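Local coordinates for conserved hypothetical protein (Sulfolobus solfataricus, PDB 2FNA) that probably binds and hydrolyses ATP as an archaeal AAA+ ATPase, and holds ADP in this crystal, at residues Asn55-Ile59 against Leu88-Leu92; Val155-Pro159 against Asp185-Val189. All coordinates share one frame; numbering follows the deposited sequence.

Contact 1. Residues Asn55-Ile59 against Leu88-Leu92. With EDO (1,2-ethanediol), chain E.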
# COMPACT_ATOMS: atom_id res chain seq x y z
N ASN A 55 5.21 15.78 -13.80
CA ASN A 55 5.19 15.81 -15.27
C ASN A 55 6.45 15.13 -15.83
O ASN A 55 7.16 15.64 -16.72
CB ASN A 55 5.07 17.27 -15.76
CG ASN A 55 4.71 17.39 -17.23
OD1 ASN A 55 4.02 16.54 -17.77
ND2 ASN A 55 5.21 18.43 -17.88
N LEU A 56 6.73 13.96 -15.28
CA LEU A 56 7.83 13.13 -15.75
C LEU A 56 7.25 11.82 -16.26
O LEU A 56 6.25 11.34 -15.72
CB LEU A 56 8.85 12.84 -14.64
CG LEU A 56 9.81 13.96 -14.21
CD1 LEU A 56 10.53 13.54 -12.93
CD2 LEU A 56 10.78 14.31 -15.29
N PRO A 57 7.91 11.21 -17.26
CA PRO A 57 7.49 9.90 -17.74
C PRO A 57 7.49 8.91 -16.58
O PRO A 57 8.29 9.03 -15.64
CB PRO A 57 8.55 9.51 -18.76
CG PRO A 57 9.62 10.51 -18.65
CD PRO A 57 9.13 11.69 -17.93
N TYR A 58 6.59 7.95 -16.63
CA TYR A 58 6.49 6.99 -15.55
C TYR A 58 5.85 5.70 -16.02
O TYR A 58 5.19 5.63 -17.08
CB TYR A 58 5.70 7.59 -14.38
CG TYR A 58 4.23 7.80 -14.68
CD1 TYR A 58 3.76 8.98 -15.28
CD2 TYR A 58 3.29 6.81 -14.38
CE1 TYR A 58 2.39 9.17 -15.57
CE2 TYR A 58 1.92 6.98 -14.68
CZ TYR A 58 1.49 8.17 -15.26
OH TYR A 58 0.15 8.32 -15.52
N ILE A 59 6.12 4.66 -15.22
CA ILE A 59 5.55 3.34 -15.32
C ILE A 59 4.85 3.12 -13.97
O ILE A 59 5.47 3.29 -12.94
CB ILE A 59 6.69 2.28 -15.47
CG1 ILE A 59 7.27 2.31 -16.89
CG2 ILE A 59 6.23 0.87 -15.05
CD1 ILE A 59 6.34 1.84 -17.96
N LEU A 88 4.11 4.18 -21.97
CA LEU A 88 5.35 4.96 -21.90
C LEU A 88 5.97 5.26 -23.27
O LEU A 88 6.51 6.35 -23.47
CB LEU A 88 6.39 4.26 -21.02
CG LEU A 88 7.68 5.04 -20.78
CD1 LEU A 88 7.40 6.30 -20.00
CD2 LEU A 88 8.75 4.22 -20.09
N VAL A 89 5.91 4.31 -24.20
CA VAL A 89 6.39 4.55 -25.58
C VAL A 89 5.67 5.73 -26.24
O VAL A 89 6.29 6.53 -26.92
CB VAL A 89 6.29 3.29 -26.48
CG1 VAL A 89 7.09 2.14 -25.89
CG2 VAL A 89 4.84 2.87 -26.72
N LYS A 90 4.37 5.86 -25.99
CA LYS A 90 3.63 7.02 -26.43
C LYS A 90 4.24 8.32 -25.92
O LYS A 90 4.27 9.30 -26.65
CB LYS A 90 2.16 6.93 -25.99
CG LYS A 90 1.40 5.82 -26.67
CD LYS A 90 -0.05 5.77 -26.22
CE LYS A 90 -0.89 4.93 -27.17
NZ LYS A 90 -2.30 4.78 -26.69
N ARG A 91 4.73 8.35 -24.67
CA ARG A 91 5.45 9.53 -24.16
C ARG A 91 6.91 9.58 -24.60
O ARG A 91 7.46 10.67 -24.75
CB ARG A 91 5.39 9.63 -22.63
CG ARG A 91 6.35 10.71 -22.06
CD ARG A 91 5.73 11.60 -21.00
NE ARG A 91 6.60 12.74 -20.68
CZ ARG A 91 6.39 13.59 -19.67
NH1 ARG A 91 5.34 13.44 -18.87
NH2 ARG A 91 7.25 14.59 -19.46
N LEU A 92 7.55 8.42 -24.78
CA LEU A 92 8.97 8.39 -25.15
C LEU A 92 9.18 7.78 -26.54
O LEU A 92 9.60 6.63 -26.66
CB LEU A 92 9.79 7.63 -24.10
CG LEU A 92 10.01 8.26 -22.71
CD1 LEU A 92 10.86 7.33 -21.85
CD2 LEU A 92 10.65 9.65 -22.74
C1 EDO E . 2.55 7.30 -18.31
O1 EDO E . 1.55 6.31 -18.60
C2 EDO E . 3.66 7.28 -19.35
O2 EDO E . 4.69 8.21 -18.98
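The guanidinium of Arg91 lies over the Leu56-Pro57 peptide, one face meeting the backbone and the pyrrolidine ring beneath it. Pro57 N sits under the centre of the group, 3.7 Å from CZ of Arg91, while Leu56 C is nearer the rim. CG of Arg91 is anti to the backbone N (chi1 170°) and the chain then bends at chi2, which carries the group across Pro57 at about a right angle. At its far end, NH2 of Arg91 donates to the carbonyl O of Asn55 (2.9 Å, N-H...O 150°). The donor stands above the carbonyl plane, off the lone pairs, and the same placement leaves the guanidinium face over the peptide. Asn55, at positive phi, is the residue that leaves the preceding helix.

The rest of the contact is apolar. CD1 of Leu88 presses on CB of Pro57 at 3.6 Å, and CB of Leu88 meets CD1 of Ile59 at 3.9 Å, these last two side chains crossing at about a right angle. An ethanediol, probably from the crystallisation liquor, takes the N-H of Tyr58 on its O2 (3.0 Å) and sets C1 over one face of the tyrosine ring. Pro57 and Ile59 also pair through their backbones with strand 139-144, and the last turn of helix 74-91 packs against the start of strand 58-62: a beta-alpha unit of the P-loop NTPase fold, its strand at the edge of the parallel sheet.

Contact 2. Residues Val155-Pro159 against Asp185-Val189. With EDO (1,2-ethanediol), chain I.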
# COMPACT_ATOMS: atom_id res chain seq x y z
N VAL A 155 11.12 -14.89 -9.74
CA VAL A 155 11.94 -13.80 -10.22
C VAL A 155 12.56 -13.11 -9.01
O VAL A 155 11.87 -12.81 -8.06
CB VAL A 155 11.07 -12.78 -10.98
CG1 VAL A 155 11.87 -11.57 -11.39
CG2 VAL A 155 10.44 -13.43 -12.18
N ASN A 156 13.86 -12.82 -9.08
CA ASN A 156 14.52 -11.95 -8.12
C ASN A 156 14.91 -10.61 -8.75
O ASN A 156 15.90 -10.52 -9.48
CB ASN A 156 15.76 -12.64 -7.53
CG ASN A 156 16.46 -11.79 -6.49
OD1 ASN A 156 15.90 -10.81 -6.01
ND2 ASN A 156 17.69 -12.16 -6.13
N LEU A 157 14.15 -9.56 -8.42
CA LEU A 157 14.38 -8.23 -8.98
C LEU A 157 15.42 -7.42 -8.22
O LEU A 157 15.81 -6.35 -8.68
CB LEU A 157 13.08 -7.44 -9.01
CG LEU A 157 11.96 -8.01 -9.90
CD1 LEU A 157 10.68 -7.17 -9.67
CD2 LEU A 157 12.34 -8.02 -11.36
N LEU A 158 15.90 -7.93 -7.09
CA LEU A 158 16.75 -7.12 -6.24
C LEU A 158 18.06 -6.71 -6.89
O LEU A 158 18.46 -5.57 -6.75
CB LEU A 158 16.98 -7.78 -4.87
CG LEU A 158 15.78 -7.98 -3.95
CD1 LEU A 158 16.18 -8.64 -2.61
CD2 LEU A 158 15.04 -6.69 -3.67
N PRO A 159 18.77 -7.65 -7.55
CA PRO A 159 20.02 -7.24 -8.19
C PRO A 159 19.83 -6.14 -9.23
O PRO A 159 20.64 -5.24 -9.33
CB PRO A 159 20.54 -8.53 -8.82
CG PRO A 159 19.88 -9.62 -8.05
CD PRO A 159 18.53 -9.09 -7.69
N ASP A 185 11.12 -6.63 4.60
CA ASP A 185 11.53 -8.00 4.37
C ASP A 185 11.73 -8.26 2.88
O ASP A 185 12.70 -8.90 2.48
CB ASP A 185 10.47 -8.97 4.87
CG ASP A 185 10.41 -9.03 6.36
OD1 ASP A 185 11.20 -8.31 6.98
OD2 ASP A 185 9.57 -9.77 6.90
N TYR A 186 10.81 -7.76 2.06
CA TYR A 186 10.94 -7.91 0.60
C TYR A 186 12.29 -7.37 0.04
O TYR A 186 12.92 -8.00 -0.82
CB TYR A 186 9.77 -7.26 -0.13
CG TYR A 186 10.04 -7.25 -1.62
CD1 TYR A 186 10.06 -8.44 -2.34
CD2 TYR A 186 10.41 -6.10 -2.26
CE1 TYR A 186 10.37 -8.45 -3.70
CE2 TYR A 186 10.71 -6.10 -3.59
CZ TYR A 186 10.71 -7.29 -4.31
OH TYR A 186 11.01 -7.26 -5.67
N LEU A 187 12.69 -6.22 0.54
CA LEU A 187 13.88 -5.49 0.11
C LEU A 187 15.15 -6.01 0.84
O LEU A 187 16.26 -5.57 0.53
CB LEU A 187 13.67 -3.98 0.35
CG LEU A 187 12.55 -3.26 -0.43
CD1 LEU A 187 12.25 -1.87 0.12
CD2 LEU A 187 12.86 -3.15 -1.91
N ARG A 188 14.92 -6.95 1.78
CA ARG A 188 15.97 -7.68 2.49
C ARG A 188 16.93 -6.73 3.20
O ARG A 188 18.12 -6.96 3.25
CB ARG A 188 16.71 -8.65 1.54
CG ARG A 188 15.75 -9.47 0.66
CD ARG A 188 16.37 -10.70 0.02
NE ARG A 188 15.39 -11.49 -0.74
CZ ARG A 188 15.63 -12.68 -1.30
NH1 ARG A 188 16.82 -13.27 -1.18
NH2 ARG A 188 14.67 -13.31 -1.96
N VAL A 189 16.38 -5.67 3.77
CA VAL A 189 17.12 -4.65 4.51
C VAL A 189 17.92 -5.21 5.67
O VAL A 189 18.92 -4.60 6.10
CB VAL A 189 16.13 -3.52 4.99
CG1 VAL A 189 16.81 -2.50 5.88
CG2 VAL A 189 15.58 -2.82 3.79
C1 EDO I . 19.11 -11.28 -2.70
O1 EDO I . 19.57 -11.24 -4.09
C2 EDO I . 20.12 -11.88 -1.72
O2 EDO I . 19.66 -11.89 -0.34
O HOH W 1 12.07 -9.74 -6.37
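A Schellman motif ends helix 180-186, and this contact sets it against the first turn of helix 158-167 in the ATPase domain, an example of two helix ends meeting chiefly through one leucine. Arg188 takes positive phi where the helix stops, and its N bonds back to Asp185 O. Opposite, Asn156 supplies a capping bond: its OD1 accepts from Leu158 N at 3.1 Å (N-H...O 160°), the donor well above the carbonyl plane.

Leu158 carries the contact. With CG anti to its own carbonyl carbon (chi1 -65°), the side chain reaches across to the end of that helix; CD2 lies 4.1 Å from Leu187 CA and, more loosely, 4.4 Å from Tyr186 CE2, approaching that ring obliquely. CD1 and CD2 of Leu158 both lie 3.8 Å from Tyr186 O. CD1 further lies alongside the aliphatic part of Arg188, but that arginine was modelled in two conformers, so the closeness of this pair is doubtful. Pro195 covers Leu158 from the following loop. Cutting Leu158 back to alanine removes both methyls, which is likely to open a gap beside Leu187 and Tyr186 and cost the helix ends their main apolar link.

Tyr186 makes a second connection, its CG anti to the backbone N (chi1 171°) so that the ring extends toward Leu157. The phenol OH comes within 3.9 Å of Leu157 CB, and Leu149 and Val150 pack on the Tyr186 side chain. Asp185, at the start of the turn, is salt-bridged to Lys334 in the C-terminal region. Between the two segments a single water bridges backbone and phenol, accepting from Leu157 N at 2.9 Å and lying 2.8 Å from Tyr186 OH.

In the fold
From the N terminus, the chain leaves helix 43-54, enters edge strand 58-62 and runs through helix 74-91, whose end returns to the strand's beginning; contact 1 closes that loop. The chain then passes helix 124-133 and strand 139-144 before contact 2 opens in the loop leading into helix 158-167, and strand 171-177 and helix 180-186 complete its loop. The two loops follow in series, neither enclosing nor crossing the other, and their centres are about 25 Å apart. Helix 74-91 nevertheless relates them: its C-terminal end serves contact 1, while Tyr74 and Phe77 near its start touch Val155 and Leu157 of contact 2.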